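Local coordinates for protein BpsB (PgaB), Poly-beta-1,6-N-acetyl-D-glucosamine N-deacetylase (Bordetella bronchiseptica RB50, PDB 5BU6) that removes acetyl groups from poly-beta-1,6-N-acetyl-D-glucosamine, a biofilm exopolysaccharide, as a metal-dependent family 4 carbohydrate esterase, at residues L148-R160 and R195-I207. The protein carries 5 engineered substitutions. Residues are numbered along the deposited sequence; the frame is centred on the assembly and turned at random.
Sequences LVELASHSHNLHR and RVRQDLKTSAHLI. Engineered in segment 195-207: His205 (natural residue Asp). With NI (nickel (II) ion), chain C; EDO (1,2-ethanediol), chain J; SCN (thiocyanate ion), chain H.
Strand 149-153 and helix 195-207 run nearly antiparallel, their axes 152° apart and 8.7 Å from each other at closest, and the backbones draw nearest just past the strand, where His156 CA lies 4.8 Å from Ser203 CA. Here a single buried carboxylate shapes a loop. Asp199 reaches out from the helix with CG anti to its backbone N (chi1 -171°) and takes two consecutive amides, one on each oxygen: His156 N gives a hydrogen bond to OD1 at 2.7 Å, Asn157 N one to OD2 at 2.6 Å. The second uses the syn lone pair; the first also comes from the syn side but lies 31° out of the carboxylate plane. Leu158 lies alongside this carboxylate, running the other way, its CG 3.5 Å from Asp199 CG, and carries CD2 toward the Arg195 guanidinium, which pairs with Glu187.

One turn on, Thr202 CG2 sits almost exactly over the centre of the His156 imidazole, a CH-pi contact at 3.7 Å from the centroid, while Leu206 CD1 approaches the same ring obliquely; ND1 is hydrogen-bonded to Thr110, which helps fix the ring's rotation. A short chain of hydrogen bonds links the strand end to the helix: Ser155 N donates to Ser153 OG, closing an ST turn, Ser153 OG to Ser203 OG at 2.7 Å, and Ser203 OG to Leu200 O. Beyond it, Ile207 packs against Leu151.

Ser155 OG donates to His154 O and accepts from Leu158 N in an ST motif. So braced, the loop probably helps to place His154 and His159, which bind nickel through NE2 and are set in an H-S-x-x-x-H stretch, one residue longer than the usual H-S/T-x-x-H motif; with Asp84 they form the Asp-His-His metal triad characteristic of family 4 carbohydrate esterases.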
loop_
_atom_site.group_PDB
_atom_site.type_symbol
_atom_site.label_atom_id
_atom_site.label_comp_id
_atom_site.label_asym_id
_atom_site.label_seq_id
_atom_site.Cartn_x
_atom_site.Cartn_y
_atom_site.Cartn_z
ATOM N N LEU A 148 -9.441 12.248 -7.390
ATOM C CA LEU A 148 -8.058 11.986 -7.759
ATOM C C LEU A 148 -7.487 10.764 -7.052
ATOM O O LEU A 148 -6.494 10.220 -7.488
ATOM C CB LEU A 148 -7.170 13.186 -7.431
ATOM C CG LEU A 148 -7.396 14.517 -8.133
ATOM C CD1 LEU A 148 -6.641 15.587 -7.367
ATOM C CD2 LEU A 148 -6.911 14.436 -9.572
ATOM N N VAL A 149 -8.105 10.342 -5.956
ATOM C CA VAL A 149 -7.456 9.375 -5.080
ATOM C C VAL A 149 -8.289 8.110 -4.900
ATOM O O VAL A 149 -9.453 8.183 -4.555
ATOM C CB VAL A 149 -7.187 10.002 -3.702
ATOM C CG1 VAL A 149 -6.738 8.953 -2.705
ATOM C CG2 VAL A 149 -6.167 11.139 -3.820
ATOM N N GLU A 150 -7.667 6.960 -5.112
ATOM C CA GLU A 150 -8.280 5.653 -4.838
ATOM C C GLU A 150 -7.781 5.195 -3.478
ATOM O O GLU A 150 -6.574 5.159 -3.236
ATOM C CB GLU A 150 -7.886 4.634 -5.905
ATOM C CG GLU A 150 -8.197 3.180 -5.566
ATOM C CD GLU A 150 -9.427 2.650 -6.296
ATOM O OE1 GLU A 150 -10.017 3.398 -7.105
ATOM O OE2 GLU A 150 -9.802 1.480 -6.063
ATOM N N LEU A 151 -8.696 4.853 -2.586
ATOM C CA LEU A 151 -8.298 4.340 -1.278
ATOM C C LEU A 151 -8.138 2.830 -1.365
ATOM O O LEU A 151 -8.930 2.128 -2.018
ATOM C CB LEU A 151 -9.326 4.712 -0.208
ATOM C CG LEU A 151 -9.507 6.191 0.132
ATOM C CD1 LEU A 151 -10.441 6.348 1.342
ATOM C CD2 LEU A 151 -8.177 6.873 0.380
ATOM N N ALA A 152 -7.104 2.334 -0.709
ATOM C CA ALA A 152 -6.814 0.917 -0.674
ATOM C C ALA A 152 -6.536 0.502 0.760
ATOM O O ALA A 152 -6.243 1.343 1.599
ATOM C CB ALA A 152 -5.600 0.598 -1.562
ATOM N N SER A 153 -6.623 -0.791 1.033
ATOM C CA SER A 153 -6.184 -1.325 2.315
ATOM C C SER A 153 -4.670 -1.503 2.323
ATOM O O SER A 153 -4.100 -2.031 1.366
ATOM C CB SER A 153 -6.870 -2.657 2.605
ATOM O OG SER A 153 -6.405 -3.256 3.797
ATOM N N HIS A 154 -4.037 -1.069 3.412
ATOM C CA HIS A 154 -2.650 -1.452 3.719
ATOM C C HIS A 154 -2.664 -2.422 4.897
ATOM O O HIS A 154 -1.715 -2.467 5.674
ATOM C CB HIS A 154 -1.799 -0.208 4.033
ATOM C CG HIS A 154 -0.346 -0.377 3.741
ATOM N ND1 HIS A 154 0.144 -1.400 2.953
ATOM C CD2 HIS A 154 0.733 0.340 4.139
ATOM C CE1 HIS A 154 1.463 -1.309 2.885
ATOM N NE2 HIS A 154 1.842 -0.250 3.579
ATOM N N SER A 155 -3.754 -3.192 4.982
ATOM C CA SER A 155 -4.121 -4.124 6.073
ATOM C C SER A 155 -4.718 -3.357 7.259
ATOM O O SER A 155 -4.684 -2.138 7.295
ATOM C CB SER A 155 -2.945 -4.993 6.551
ATOM O OG SER A 155 -2.126 -4.301 7.489
ATOM N N HIS A 156 -5.297 -4.086 8.202
ATOM C CA HIS A 156 -5.724 -3.503 9.476
ATOM C C HIS A 156 -4.527 -3.477 10.416
ATOM O O HIS A 156 -4.063 -2.425 10.795
ATOM C CB HIS A 156 -6.887 -4.292 10.100
ATOM C CG HIS A 156 -7.385 -3.723 11.399
ATOM N ND1 HIS A 156 -7.877 -2.442 11.511
ATOM C CD2 HIS A 156 -7.457 -4.264 12.638
ATOM C CE1 HIS A 156 -8.236 -2.218 12.762
ATOM N NE2 HIS A 156 -7.986 -3.307 13.471
ATOM N N ASN A 157 -4.016 -4.646 10.759
ATOM C CA ASN A 157 -2.892 -4.737 11.680
ATOM C C ASN A 157 -1.848 -5.749 11.208
ATOM O O ASN A 157 -1.362 -6.551 11.977
ATOM C CB ASN A 157 -3.400 -5.097 13.077
ATOM C CG ASN A 157 -2.357 -4.907 14.154
ATOM O OD1 ASN A 157 -1.396 -4.141 13.989
ATOM N ND2 ASN A 157 -2.534 -5.611 15.264
ATOM N N LEU A 158 -1.514 -5.731 9.924
ATOM C CA LEU A 158 -0.473 -6.640 9.436
ATOM C C LEU A 158 0.804 -5.887 9.103
ATOM O O LEU A 158 1.739 -6.466 8.554
ATOM C CB LEU A 158 -0.954 -7.396 8.204
ATOM C CG LEU A 158 -2.191 -8.256 8.447
ATOM C CD1 LEU A 158 -2.594 -8.884 7.135
ATOM C CD2 LEU A 158 -1.935 -9.317 9.498
ATOM N N HIS A 159 0.835 -4.596 9.414
ATOM C CA HIS A 159 1.995 -3.771 9.064
ATOM C C HIS A 159 3.018 -3.810 10.204
ATOM O O HIS A 159 3.398 -2.776 10.761
ATOM C CB HIS A 159 1.541 -2.334 8.746
ATOM C CG HIS A 159 2.469 -1.596 7.823
ATOM N ND1 HIS A 159 3.811 -1.438 8.085
ATOM C CD2 HIS A 159 2.240 -0.950 6.658
ATOM C CE1 HIS A 159 4.375 -0.746 7.113
ATOM N NE2 HIS A 159 3.444 -0.438 6.231
ATOM N N ARG A 160 3.451 -5.019 10.558
ATOM C CA ARG A 160 4.362 -5.200 11.673
ATOM C C ARG A 160 4.958 -6.587 11.624
ATOM O O ARG A 160 4.532 -7.427 10.823
ATOM C CB ARG A 160 3.630 -5.005 12.999
ATOM C CG ARG A 160 2.502 -6.003 13.144
ATOM C CD ARG A 160 1.657 -5.856 14.389
ATOM N NE ARG A 160 0.524 -6.772 14.258
ATOM C CZ ARG A 160 0.450 -7.986 14.801
ATOM N NH1 ARG A 160 -0.625 -8.733 14.585
ATOM N NH2 ARG A 160 1.426 -8.451 15.574
ATOM N N ARG A 195 -7.076 -15.338 10.794
ATOM C CA ARG A 195 -6.489 -14.077 11.239
ATOM C C ARG A 195 -6.328 -13.113 10.068
ATOM O O ARG A 195 -6.755 -11.954 10.150
ATOM C CB ARG A 195 -5.144 -14.322 11.939
ATOM C CG ARG A 195 -4.417 -13.057 12.410
ATOM C CD ARG A 195 -3.198 -13.397 13.297
ATOM N NE ARG A 195 -2.209 -14.233 12.606
ATOM C CZ ARG A 195 -1.310 -13.767 11.743
ATOM N NH1 ARG A 195 -1.259 -12.473 11.470
ATOM N NH2 ARG A 195 -0.453 -14.591 11.158
ATOM N N VAL A 196 -5.731 -13.571 8.969
ATOM C CA VAL A 196 -5.543 -12.688 7.823
ATOM C C VAL A 196 -6.884 -12.259 7.216
ATOM O O VAL A 196 -7.056 -11.093 6.858
ATOM C CB VAL A 196 -4.684 -13.338 6.730
ATOM C CG1 VAL A 196 -4.610 -12.444 5.522
ATOM C CG2 VAL A 196 -3.284 -13.652 7.268
ATOM N N ARG A 197 -7.836 -13.188 7.105
ATOM C CA ARG A 197 -9.162 -12.824 6.583
ATOM C C ARG A 197 -9.865 -11.741 7.393
ATOM O O ARG A 197 -10.340 -10.758 6.836
ATOM C CB ARG A 197 -10.080 -14.043 6.515
ATOM C CG ARG A 197 -11.252 -13.828 5.568
ATOM C CD ARG A 197 -12.198 -15.015 5.582
ATOM N NE ARG A 197 -11.604 -16.219 5.009
ATOM C CZ ARG A 197 -11.143 -17.242 5.722
ATOM N NH1 ARG A 197 -11.200 -17.208 7.044
ATOM N NH2 ARG A 197 -10.627 -18.305 5.113
ATOM N N GLN A 198 -9.936 -11.937 8.705
ATOM C CA GLN A 198 -10.566 -10.967 9.589
ATOM C C GLN A 198 -9.876 -9.616 9.501
ATOM O O GLN A 198 -10.540 -8.583 9.491
ATOM C CB GLN A 198 -10.557 -11.475 11.035
ATOM C CG GLN A 198 -11.249 -10.558 12.031
ATOM C CD GLN A 198 -12.766 -10.662 11.986
ATOM O OE1 GLN A 198 -13.408 -10.199 11.041
ATOM N NE2 GLN A 198 -13.347 -11.264 13.020
ATOM N N ASP A 199 -8.548 -9.626 9.413
ATOM C CA ASP A 199 -7.793 -8.389 9.235
ATOM C C ASP A 199 -8.229 -7.629 7.983
ATOM O O ASP A 199 -8.544 -6.447 8.052
ATOM C CB ASP A 199 -6.298 -8.677 9.156
ATOM C CG ASP A 199 -5.466 -7.412 9.186
ATOM O OD1 ASP A 199 -5.351 -6.755 8.125
ATOM O OD2 ASP A 199 -4.938 -7.073 10.269
ATOM N N LEU A 200 -8.243 -8.305 6.835
ATOM C CA LEU A 200 -8.604 -7.620 5.597
ATOM C C LEU A 200 -10.055 -7.144 5.641
ATOM O O LEU A 200 -10.363 -6.034 5.193
ATOM C CB LEU A 200 -8.379 -8.535 4.383
ATOM C CG LEU A 200 -6.929 -8.983 4.193
ATOM C CD1 LEU A 200 -6.751 -9.833 2.943
ATOM C CD2 LEU A 200 -6.013 -7.778 4.163
ATOM N N LYS A 201 -10.943 -7.993 6.158
ATOM C CA LYS A 201 -12.361 -7.661 6.255
ATOM C C LYS A 201 -12.561 -6.419 7.131
ATOM O O LYS A 201 -13.305 -5.505 6.780
ATOM C CB LYS A 201 -13.161 -8.833 6.836
ATOM C CG LYS A 201 -14.677 -8.664 6.739
ATOM C CD LYS A 201 -15.421 -9.564 7.730
ATOM C CE LYS A 201 -14.926 -11.009 7.699
ATOM N NZ LYS A 201 -15.384 -11.774 6.501
ATOM N N THR A 202 -11.894 -6.399 8.277
ATOM C CA THR A 202 -11.946 -5.236 9.152
ATOM C C THR A 202 -11.473 -3.948 8.461
ATOM O O THR A 202 -12.141 -2.913 8.571
ATOM C CB THR A 202 -11.122 -5.481 10.436
ATOM O OG1 THR A 202 -11.654 -6.621 11.115
ATOM C CG2 THR A 202 -11.189 -4.280 11.384
ATOM N N SER A 203 -10.349 -3.993 7.745
ATOM C CA SER A 203 -9.856 -2.776 7.092
ATOM C C SER A 203 -10.834 -2.271 6.033
ATOM O O SER A 203 -11.064 -1.063 5.918
ATOM C CB SER A 203 -8.461 -3.000 6.462
ATOM O OG SER A 203 -8.544 -3.825 5.315
ATOM N N ALA A 204 -11.446 -3.181 5.277
ATOM C CA ALA A 204 -12.436 -2.755 4.278
ATOM C C ALA A 204 -13.709 -2.181 4.941
ATOM O O ALA A 204 -14.263 -1.170 4.491
ATOM C CB ALA A 204 -12.798 -3.913 3.347
ATOM N N HIS A 205 -14.160 -2.799 6.018
ATOM C CA HIS A 205 -15.317 -2.251 6.715
ATOM C C HIS A 205 -15.016 -0.864 7.306
ATOM O O HIS A 205 -15.825 0.056 7.176
ATOM C CB HIS A 205 -15.797 -3.198 7.802
ATOM C CG HIS A 205 -16.607 -2.518 8.858
ATOM N ND1 HIS A 205 -17.944 -2.227 8.699
ATOM C CD2 HIS A 205 -16.255 -2.028 10.071
ATOM C CE1 HIS A 205 -18.386 -1.606 9.777
ATOM N NE2 HIS A 205 -17.382 -1.474 10.624
ATOM N N LEU A 206 -13.861 -0.710 7.946
ATOM C CA LEU A 206 -13.537 0.577 8.560
ATOM C C LEU A 206 -13.471 1.682 7.507
ATOM O O LEU A 206 -13.971 2.784 7.733
ATOM C CB LEU A 206 -12.216 0.504 9.333
ATOM C CG LEU A 206 -12.342 -0.264 10.654
ATOM C CD1 LEU A 206 -10.969 -0.456 11.275
ATOM C CD2 LEU A 206 -13.295 0.450 11.621
ATOM N N ILE A 207 -12.857 1.382 6.360
ATOM C CA ILE A 207 -12.752 2.373 5.298
ATOM C C ILE A 207 -14.114 2.757 4.748
ATOM O O ILE A 207 -14.434 3.948 4.639
ATOM C CB ILE A 207 -11.822 1.882 4.159
ATOM C CG1 ILE A 207 -10.371 1.819 4.667
ATOM C CG2 ILE A 207 -11.918 2.798 2.952
ATOM C CD1 ILE A 207 -9.413 1.068 3.728
HETATM NI NI NI C . 3.705 0.553 4.424
HETATM C C1 EDO J . -9.817 7.011 -8.454
HETATM O O1 EDO J . -8.586 7.644 -8.821
HETATM C C2 EDO J . -10.196 5.974 -9.514
HETATM O O2 EDO J . -9.388 4.789 -9.418
HETATM S S SCN H . -17.265 2.547 14.229
HETATM C C SCN H . -17.688 0.999 13.389
HETATM N N SCN H . -17.955 0.033 12.866
HETATM O O HOH W 1 4.095 1.688 2.670
HETATM O O HOH W 2 5.595 1.423 5.034
#